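Local coordinates for protein glutamine synthetase (Helicobacter pylori, PDB 5ZLI) that belongs to the GSI beta class of glutamine synthetases and assembles as twelve chains, each combining a beta-grasp domain with a catalytic domain, at residues B[14-19]-B[48-53]; B[24-29]-B[42-47]; B[57-62]-B[75-80]. All blocks are in the same frame, centred on the assembly; numbering follows the deposited sequence.

Interaction 1 of 3, residues B[14-19]-B[48-53]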
loop_
_atom_site.group_PDB
_atom_site.type_symbol
_atom_site.label_atom_id
_atom_site.label_comp_id
_atom_site.label_asym_id
_atom_site.label_seq_id
_atom_site.Cartn_x
_atom_site.Cartn_y
_atom_site.Cartn_z
ATOM N N GLU B 14 8.640 29.532 -57.708
ATOM C CA GLU B 14 8.432 30.389 -56.555
ATOM C C GLU B 14 8.239 29.565 -55.307
ATOM O O GLU B 14 8.545 30.020 -54.198
ATOM C CB GLU B 14 7.230 31.286 -56.783
ATOM C CG GLU B 14 5.942 30.531 -57.003
ATOM C CD GLU B 14 4.773 31.475 -57.079
ATOM O OE1 GLU B 14 3.995 31.512 -56.108
ATOM O OE2 GLU B 14 4.654 32.211 -58.086
ATOM N N PHE B 15 7.736 28.348 -55.476
ATOM C CA PHE B 15 7.630 27.438 -54.350
ATOM C C PHE B 15 9.011 27.092 -53.815
ATOM O O PHE B 15 9.214 27.064 -52.602
ATOM C CB PHE B 15 6.865 26.193 -54.778
ATOM C CG PHE B 15 7.056 25.032 -53.876
ATOM C CD1 PHE B 15 8.147 24.194 -54.018
ATOM C CD2 PHE B 15 6.130 24.776 -52.884
ATOM C CE1 PHE B 15 8.317 23.139 -53.186
ATOM C CE2 PHE B 15 6.278 23.721 -52.049
ATOM C CZ PHE B 15 7.373 22.892 -52.198
ATOM N N PHE B 16 9.968 26.809 -54.708
ATOM C CA PHE B 16 11.342 26.539 -54.284
ATOM C C PHE B 16 11.967 27.707 -53.544
ATOM O O PHE B 16 12.808 27.507 -52.656
ATOM C CB PHE B 16 12.222 26.215 -55.476
ATOM C CG PHE B 16 12.478 24.784 -55.647
ATOM C CD1 PHE B 16 11.539 23.971 -56.238
ATOM C CD2 PHE B 16 13.651 24.235 -55.179
ATOM C CE1 PHE B 16 11.781 22.622 -56.391
ATOM C CE2 PHE B 16 13.902 22.896 -55.320
ATOM C CZ PHE B 16 12.964 22.083 -55.926
ATOM N N GLU B 17 11.623 28.930 -53.935
ATOM C CA GLU B 17 12.198 30.091 -53.267
ATOM C C GLU B 17 11.554 30.313 -51.903
ATOM O O GLU B 17 12.229 30.708 -50.945
ATOM C CB GLU B 17 12.040 31.321 -54.159
ATOM C CG GLU B 17 12.353 32.658 -53.481
ATOM C CD GLU B 17 11.133 33.334 -52.847
ATOM O OE1 GLU B 17 11.296 34.443 -52.292
ATOM O OE2 GLU B 17 10.016 32.763 -52.895
ATOM N N PHE B 18 10.247 30.068 -51.807
ATOM C CA PHE B 18 9.556 30.061 -50.523
ATOM C C PHE B 18 10.283 29.170 -49.519
ATOM O O PHE B 18 10.418 29.521 -48.340
ATOM C CB PHE B 18 8.117 29.601 -50.778
ATOM C CG PHE B 18 7.258 29.400 -49.551
ATOM C CD1 PHE B 18 6.616 30.463 -48.943
ATOM C CD2 PHE B 18 7.011 28.131 -49.071
ATOM C CE1 PHE B 18 5.790 30.261 -47.841
ATOM C CE2 PHE B 18 6.188 27.928 -47.975
ATOM C CZ PHE B 18 5.581 28.995 -47.361
ATOM N N CYS B 19 10.783 28.021 -49.979
ATOM C CA CYS B 19 11.521 27.104 -49.111
ATOM C C CYS B 19 12.901 27.643 -48.709
ATOM O O CYS B 19 13.289 27.552 -47.537
ATOM C CB CYS B 19 11.633 25.738 -49.789
ATOM S SG CYS B 19 10.039 24.866 -49.952
ATOM N N LEU B 48 14.961 17.200 -53.447
ATOM C CA LEU B 48 13.787 17.461 -54.259
ATOM C C LEU B 48 14.203 17.958 -55.620
ATOM O O LEU B 48 14.984 18.906 -55.731
ATOM C CB LEU B 48 12.855 18.493 -53.637
ATOM C CG LEU B 48 11.664 17.961 -52.867
ATOM C CD1 LEU B 48 10.729 19.128 -52.630
ATOM C CD2 LEU B 48 11.001 16.916 -53.715
ATOM N N THR B 49 13.655 17.329 -56.641
ATOM C CA THR B 49 13.871 17.751 -58.007
ATOM C C THR B 49 12.772 18.682 -58.448
ATOM O O THR B 49 11.670 18.688 -57.893
ATOM C CB THR B 49 13.841 16.550 -58.943
ATOM O OG1 THR B 49 12.483 16.333 -59.341
ATOM C CG2 THR B 49 14.348 15.307 -58.244
ATOM N N HIS B 50 13.094 19.505 -59.442
ATOM C CA HIS B 50 12.038 20.156 -60.201
ATOM C C HIS B 50 11.123 19.089 -60.808
ATOM O O HIS B 50 9.891 19.205 -60.769
ATOM C CB HIS B 50 12.663 21.059 -61.276
ATOM C CG HIS B 50 13.463 22.201 -60.718
ATOM N ND1 HIS B 50 12.887 23.374 -60.270
ATOM C CD2 HIS B 50 14.793 22.328 -60.489
ATOM C CE1 HIS B 50 13.827 24.182 -59.814
ATOM N NE2 HIS B 50 14.993 23.572 -59.936
ATOM N N GLY B 51 11.722 17.999 -61.301
ATOM C CA GLY B 51 10.975 16.943 -61.970
ATOM C C GLY B 51 10.037 16.155 -61.073
ATOM O O GLY B 51 9.036 15.605 -61.548
ATOM N N MET B 52 10.374 16.031 -59.784
ATOM C CA MET B 52 9.525 15.298 -58.850
ATOM C C MET B 52 8.229 16.040 -58.553
ATOM O O MET B 52 7.263 15.417 -58.107
ATOM C CB MET B 52 10.288 15.050 -57.553
ATOM C CG MET B 52 10.359 13.617 -57.114
ATOM S SD MET B 52 12.083 13.232 -56.848
ATOM C CE MET B 52 12.439 14.346 -55.511
ATOM N N LEU B 53 8.162 17.343 -58.853
ATOM C CA LEU B 53 6.933 18.106 -58.677
ATOM C C LEU B 53 6.065 18.062 -59.909
ATOM O O LEU B 53 4.895 18.468 -59.849
ATOM C CB LEU B 53 7.250 19.568 -58.333
ATOM C CG LEU B 53 7.915 19.865 -56.988
ATOM C CD1 LEU B 53 8.040 21.368 -56.712
ATOM C CD2 LEU B 53 7.064 19.206 -55.894
#
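Phe16 on helix 9-20 and His50 in the loop leading to strand 57-60 stack face to face, so that the helix packs on a connection of the beta-grasp domain. The two ring centroids lie 4.7 Å apart and the planes are inclined by only 22°. His50 CE1 stands 4.2 Å above the Phe16 ring plane, over its centre. Although the CB of His50 does not point at the helix, chi1 of -64° sets CG beside the backbone N, and from there the imidazole reaches the phenyl face. Backbone oxygens meet the rim of the same ring: Leu48 O lies in its plane, 3.8 Å from Phe16 CZ, and Thr49 O approaches near the plane at 4.1 Å from that CZ. Leu53 supplies a single methyl to two aromatic rings, its CD1 lying 4.0 Å from Phe16 CE1 and 3.9 Å from Phe15 CD1, oblique to both. Phe15 is swung to this methyl by chi1 of 162°, with CG opposite its backbone N. One face of the Phe15 ring also carries Cys19 SG, displaced toward the rim, and Tyr84 meets the ring edge-to-face. Farther out, Phe15 and Leu53 both lean on Leu81 of strand 74-81, while Leu48 reaches Phe29 of strand 26-32. No other subunit touches either segment. Residues 50-53 follow helical backbone angles, and the turn that carries both His50 and Leu53 is closed by Leu53 N donating to His50 O at 3.2 Å.

Interaction 2 of 3, residues B[24-29]-B[42-47]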
loop_
_atom_site.group_PDB
_atom_site.type_symbol
_atom_site.label_atom_id
_atom_site.label_comp_id
_atom_site.label_asym_id
_atom_site.label_seq_id
_atom_site.Cartn_x
_atom_site.Cartn_y
_atom_site.Cartn_z
ATOM N N VAL B 24 13.561 25.564 -45.067
ATOM C CA VAL B 24 12.717 24.376 -44.994
ATOM C C VAL B 24 13.608 23.161 -45.193
ATOM O O VAL B 24 14.418 23.089 -46.129
ATOM C CB VAL B 24 11.599 24.417 -46.052
ATOM C CG1 VAL B 24 11.030 23.036 -46.282
ATOM C CG2 VAL B 24 10.488 25.252 -45.583
ATOM N N GLU B 25 13.452 22.197 -44.319
ATOM C CA GLU B 25 14.291 21.037 -44.392
ATOM C C GLU B 25 13.534 19.792 -44.754
ATOM O O GLU B 25 14.176 18.791 -45.063
ATOM C CB GLU B 25 15.034 20.857 -43.082
ATOM C CG GLU B 25 15.716 22.133 -42.685
ATOM C CD GLU B 25 16.896 21.852 -41.794
ATOM O OE1 GLU B 25 16.667 21.139 -40.795
ATOM O OE2 GLU B 25 18.035 22.301 -42.099
ATOM N N PHE B 26 12.201 19.820 -44.707
ATOM C CA PHE B 26 11.395 18.672 -45.089
ATOM C C PHE B 26 10.151 19.168 -45.801
ATOM O O PHE B 26 9.564 20.184 -45.413
ATOM C CB PHE B 26 11.045 17.815 -43.865
ATOM C CG PHE B 26 12.243 17.166 -43.269
ATOM C CD1 PHE B 26 13.004 17.829 -42.312
ATOM C CD2 PHE B 26 12.679 15.941 -43.731
ATOM C CE1 PHE B 26 14.167 17.256 -41.805
ATOM C CE2 PHE B 26 13.824 15.361 -43.229
ATOM C CZ PHE B 26 14.569 16.018 -42.259
ATOM N N VAL B 27 9.738 18.439 -46.832
ATOM C CA VAL B 27 8.503 18.740 -47.536
ATOM C C VAL B 27 7.539 17.591 -47.250
ATOM O O VAL B 27 7.828 16.423 -47.554
ATOM C CB VAL B 27 8.740 18.939 -49.045
ATOM C CG1 VAL B 27 7.452 19.292 -49.768
ATOM C CG2 VAL B 27 9.753 20.029 -49.288
ATOM N N ASP B 28 6.381 17.933 -46.699
ATOM C CA ASP B 28 5.416 16.978 -46.170
ATOM C C ASP B 28 4.276 16.907 -47.188
ATOM O O ASP B 28 3.346 17.715 -47.173
ATOM C CB ASP B 28 4.933 17.423 -44.772
ATOM C CG ASP B 28 4.434 16.259 -43.910
ATOM O OD1 ASP B 28 4.808 15.096 -44.203
ATOM O OD2 ASP B 28 3.693 16.513 -42.923
ATOM N N PHE B 29 4.363 15.943 -48.100
ATOM C CA PHE B 29 3.336 15.802 -49.122
ATOM C C PHE B 29 2.144 15.137 -48.478
ATOM O O PHE B 29 2.251 13.996 -48.022
ATOM C CB PHE B 29 3.833 14.966 -50.293
ATOM C CG PHE B 29 5.045 15.516 -50.939
ATOM C CD1 PHE B 29 5.002 16.755 -51.532
ATOM C CD2 PHE B 29 6.212 14.796 -50.998
ATOM C CE1 PHE B 29 6.125 17.304 -52.149
ATOM C CE2 PHE B 29 7.336 15.326 -51.620
ATOM C CZ PHE B 29 7.297 16.587 -52.194
ATOM N N ALA B 42 7.353 12.536 -46.011
ATOM C CA ALA B 42 8.234 13.683 -45.958
ATOM C C ALA B 42 9.463 13.395 -46.802
ATOM O O ALA B 42 10.001 12.286 -46.775
ATOM C CB ALA B 42 8.636 14.011 -44.522
ATOM N N TYR B 43 9.867 14.374 -47.600
ATOM C CA TYR B 43 11.108 14.293 -48.358
ATOM C C TYR B 43 12.103 15.264 -47.758
ATOM O O TYR B 43 11.751 16.398 -47.428
ATOM C CB TYR B 43 10.918 14.607 -49.841
ATOM C CG TYR B 43 10.711 13.401 -50.747
ATOM C CD1 TYR B 43 9.430 12.889 -51.015
ATOM C CD2 TYR B 43 11.802 12.792 -51.367
ATOM C CE1 TYR B 43 9.255 11.798 -51.868
ATOM C CE2 TYR B 43 11.633 11.701 -52.210
ATOM C CZ TYR B 43 10.362 11.211 -52.458
ATOM O OH TYR B 43 10.227 10.133 -53.302
ATOM N N SER B 44 13.320 14.789 -47.566
ATOM C CA SER B 44 14.401 15.663 -47.173
ATOM C C SER B 44 14.577 16.697 -48.267
ATOM O O SER B 44 14.870 16.340 -49.416
ATOM C CB SER B 44 15.675 14.820 -46.991
ATOM O OG SER B 44 16.766 15.524 -46.399
ATOM N N PHE B 45 14.317 17.969 -47.949
ATOM C CA PHE B 45 14.471 19.008 -48.961
ATOM C C PHE B 45 15.899 18.920 -49.486
ATOM O O PHE B 45 16.798 18.376 -48.830
ATOM C CB PHE B 45 14.189 20.399 -48.384
ATOM C CG PHE B 45 14.391 21.546 -49.365
ATOM C CD1 PHE B 45 13.429 21.853 -50.310
ATOM C CD2 PHE B 45 15.556 22.301 -49.348
ATOM C CE1 PHE B 45 13.615 22.908 -51.202
ATOM C CE2 PHE B 45 15.747 23.355 -50.244
ATOM C CZ PHE B 45 14.779 23.655 -51.161
ATOM N N GLY B 46 16.124 19.462 -50.669
ATOM C CA GLY B 46 17.442 19.397 -51.237
ATOM C C GLY B 46 17.619 18.135 -52.040
ATOM O O GLY B 46 18.441 18.092 -52.952
ATOM N N ALA B 47 16.870 17.101 -51.690
ATOM C CA ALA B 47 16.748 15.902 -52.480
ATOM C C ALA B 47 15.535 16.007 -53.373
ATOM O O ALA B 47 15.163 15.034 -54.042
ATOM C CB ALA B 47 16.636 14.679 -51.562
#
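Val27 and Tyr43 form an antiparallel hydrogen-bonded pair: Val27 N donates to Tyr43 O at 2.9 Å, and Tyr43 N returns a bond to Val27 O, also 2.9 Å long. A third bond extends the ladder past the regular strands, from Phe45 N to Glu25 O at 3.0 Å, but its donor stands well above the carbonyl plane, 57° out of it. Between these rungs come CA-H...O contacts, Phe26 CA to Tyr43 O at 3.3 Å and Ala42 CA to Val27 O at 3.2 Å. These two strands make a beta hairpin of the beta-grasp domain, here at its open end, where Ser44 to Ala47 turn away in a type II beta turn with Gly46 at positive phi. Among apolar contacts, Phe29 and Tyr43 meet rim to rim, planes at 64°, with Tyr43 CD1 in the plane of the Phe29 ring at its edge. Phe45 turns its ring edge to Val27 CG2. With CG opposite the backbone N (chi1 177°), Phe45 also brings its CD2 to 3.5 Å from the backbone oxygen Val24 O. The polar groups find their bonding partners outside the two segments. Asp28 binds Arg30 in a salt bridge and His40 by a hydrogen bond. Glu25 forms a salt bridge with Lys208 of the second subunit, and Ser44 OG is hydrogen-bonded to Thr217 OG1 of the same subunit. Ala42 and Tyr43 also ladder with a strand of that subunit, continuing the sheet across the interface.

Interaction 3 of 3, residues B[57-62]-B[75-80]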
loop_
_atom_site.group_PDB
_atom_site.type_symbol
_atom_site.label_atom_id
_atom_site.label_comp_id
_atom_site.label_asym_id
_atom_site.label_seq_id
_atom_site.Cartn_x
_atom_site.Cartn_y
_atom_site.Cartn_z
ATOM N N ILE B 57 5.402 11.843 -56.968
ATOM C CA ILE B 57 6.034 11.095 -55.900
ATOM C C ILE B 57 5.457 9.685 -55.890
ATOM O O ILE B 57 4.235 9.520 -55.838
ATOM C CB ILE B 57 5.856 11.767 -54.532
ATOM C CG1 ILE B 57 6.820 12.945 -54.399
ATOM C CG2 ILE B 57 6.083 10.775 -53.436
ATOM C CD1 ILE B 57 6.373 14.177 -55.101
ATOM N N PRO B 58 6.290 8.647 -55.998
ATOM C CA PRO B 58 5.768 7.278 -55.947
ATOM C C PRO B 58 5.347 6.925 -54.538
ATOM O O PRO B 58 5.913 7.425 -53.565
ATOM C CB PRO B 58 6.967 6.419 -56.364
ATOM C CG PRO B 58 8.212 7.302 -56.143
ATOM C CD PRO B 58 7.764 8.704 -55.859
ATOM N N PHE B 59 4.365 6.039 -54.425
ATOM C CA PHE B 59 4.014 5.497 -53.116
ATOM C C PHE B 59 3.261 4.185 -53.298
ATOM O O PHE B 59 2.970 3.762 -54.418
ATOM C CB PHE B 59 3.201 6.486 -52.280
ATOM C CG PHE B 59 1.787 6.652 -52.724
ATOM C CD1 PHE B 59 1.486 7.302 -53.898
ATOM C CD2 PHE B 59 0.747 6.172 -51.944
ATOM C CE1 PHE B 59 0.176 7.462 -54.294
ATOM C CE2 PHE B 59 -0.568 6.333 -52.331
ATOM C CZ PHE B 59 -0.846 6.974 -53.506
ATOM N N ASP B 60 2.923 3.554 -52.175
ATOM C CA ASP B 60 2.305 2.226 -52.154
ATOM C C ASP B 60 0.803 2.353 -51.928
ATOM O O ASP B 60 0.333 2.436 -50.798
ATOM C CB ASP B 60 2.976 1.363 -51.091
ATOM C CG ASP B 60 2.300 0.011 -50.911
ATOM O OD1 ASP B 60 2.833 -0.781 -50.106
ATOM O OD2 ASP B 60 1.277 -0.281 -51.581
ATOM N N ALA B 61 0.042 2.368 -53.012
ATOM C CA ALA B 61 -1.405 2.522 -52.889
ATOM C C ALA B 61 -2.151 1.221 -52.597
ATOM O O ALA B 61 -3.388 1.232 -52.575
ATOM C CB ALA B 61 -1.970 3.161 -54.151
ATOM N N SER B 62 -1.447 0.125 -52.307
ATOM C CA SER B 62 -2.128 -1.098 -51.910
ATOM C C SER B 62 -2.501 -1.088 -50.428
ATOM O O SER B 62 -3.359 -1.877 -50.011
ATOM C CB SER B 62 -1.238 -2.292 -52.212
ATOM O OG SER B 62 -0.260 -2.395 -51.192
ATOM N N MET B 75 1.651 3.820 -57.347
ATOM C CA MET B 75 0.915 4.971 -57.839
ATOM C C MET B 75 1.789 6.208 -57.651
ATOM O O MET B 75 2.902 6.131 -57.117
ATOM C CB MET B 75 -0.427 5.076 -57.118
ATOM C CG MET B 75 -1.387 3.892 -57.371
ATOM S SD MET B 75 -2.373 3.843 -58.880
ATOM C CE MET B 75 -3.697 4.950 -58.418
ATOM N N ILE B 76 1.272 7.365 -58.051
ATOM C CA ILE B 76 2.017 8.617 -57.980
ATOM C C ILE B 76 1.246 9.633 -57.145
ATOM O O ILE B 76 0.012 9.724 -57.220
ATOM C CB ILE B 76 2.307 9.193 -59.387
ATOM C CG1 ILE B 76 3.329 8.340 -60.139
ATOM C CG2 ILE B 76 2.789 10.632 -59.309
ATOM C CD1 ILE B 76 4.678 8.378 -59.542
ATOM N N LEU B 77 1.976 10.383 -56.325
ATOM C CA LEU B 77 1.424 11.599 -55.759
ATOM C C LEU B 77 1.721 12.772 -56.673
ATOM O O LEU B 77 2.847 12.942 -57.138
ATOM C CB LEU B 77 1.963 11.885 -54.363
ATOM C CG LEU B 77 1.520 10.801 -53.394
ATOM C CD1 LEU B 77 2.124 11.010 -52.020
ATOM C CD2 LEU B 77 -0.007 10.758 -53.329
ATOM N N THR B 78 0.694 13.538 -56.962
ATOM C CA THR B 78 0.864 14.742 -57.747
ATOM C C THR B 78 0.687 15.947 -56.844
ATOM O O THR B 78 -0.441 16.221 -56.398
ATOM C CB THR B 78 -0.114 14.827 -58.909
ATOM O OG1 THR B 78 -0.380 13.514 -59.420
ATOM C CG2 THR B 78 0.503 15.753 -59.986
ATOM N N PRO B 79 1.758 16.659 -56.516
ATOM C CA PRO B 79 1.618 17.818 -55.635
ATOM C C PRO B 79 0.864 18.939 -56.333
ATOM O O PRO B 79 1.042 19.176 -57.528
ATOM C CB PRO B 79 3.069 18.209 -55.333
ATOM C CG PRO B 79 3.898 16.996 -55.709
ATOM C CD PRO B 79 3.168 16.381 -56.852
ATOM N N ASP B 80 -0.037 19.583 -55.591
ATOM C CA ASP B 80 -0.680 20.823 -56.024
ATOM C C ASP B 80 -0.073 21.963 -55.202
ATOM O O ASP B 80 -0.135 21.953 -53.966
ATOM C CB ASP B 80 -2.205 20.754 -55.886
ATOM C CG ASP B 80 -2.919 21.903 -56.611
ATOM O OD1 ASP B 80 -2.233 22.787 -57.173
ATOM O OD2 ASP B 80 -4.168 21.903 -56.668
#
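Phe59 and Leu77 form the apolar centre, their side chains crossing at about a right angle with Leu77 CD2 3.4 Å from Phe59 CE1. Chi1 of 74° places the Phe59 CG between its own backbone N and carbonyl carbon, which tips the ring across the opposing strand instead of straight out from the sheet. There its CE1 also meets Met75 CB at 3.7 Å, and the peptide carbonyl of Ile76 lies at the ring's edge. Ile57 continues this apolar face: its CB rests 3.9 Å from Leu77 CB, and its CD1 reaches Pro79 CG at 3.8 Å. At the far end Ala61 CB touches Met75 CG at 3.4 Å, beyond which the methionine chain bends away. Pro58 and Ile76 occupy the reverse face, where Ile76 CD1 lies against the proline ring.

The backbones form a strongly twisted antiparallel pair, their directions 134° apart. Ile57 and Leu77 exchange two hydrogen bonds, Ile57 N to Leu77 O being 2.8 Å long. Phe59 and Met75 exchange two more; Phe59 N comes to Met75 O at 3.1 Å from 36° out of the carbonyl plane. Past the last rung the chain closes an Asx turn, Asp60 OD2 accepting from Ser62 N at 2.8 Å and from Ser62 OG, so that one carboxylate oxygen is gripped twice. Asp60 N bonds to Tyr190 OH of the second subunit.

Within the beta-grasp sheet, strand 74-81 lies between strands 57-60 and 94-103, bonding to the latter through Ile76, Thr78 and Asp80. Ile57 and Leu77 both touch Ile41 of strand 38-44, the Phe59 ring meets Phe31 of strand 26-32, and Asp80 forms salt bridges with Arg115 and Lys119 of helix 114-128.

How the interactions relate
The three contacts are built around one sheet, that of the beta-grasp domain. Interactions 1 and 2 are the nearest neighbours, with centres about 10 Å apart, and interaction 2 is nested in the loop that interaction 1 closes. They join through a probable hydrogen bond from Val24 N to Cys19 O, 3.2 Å, and through Leu48 CD1 against Val27 CG2 at 3.6 Å. Interaction 3 follows along the chain, its centre about 15 Å from that of interaction 2 and 17 Å from that of interaction 1. Ile57 connects it to the hairpin, CG1 lying 3.7 Å from Phe29 CE2, while Leu53 CD2 against Pro79 CG, 3.9 Å, ties interaction 1 to interaction 3. Interactions 2 and 3 share the sheet, and both touch the second subunit.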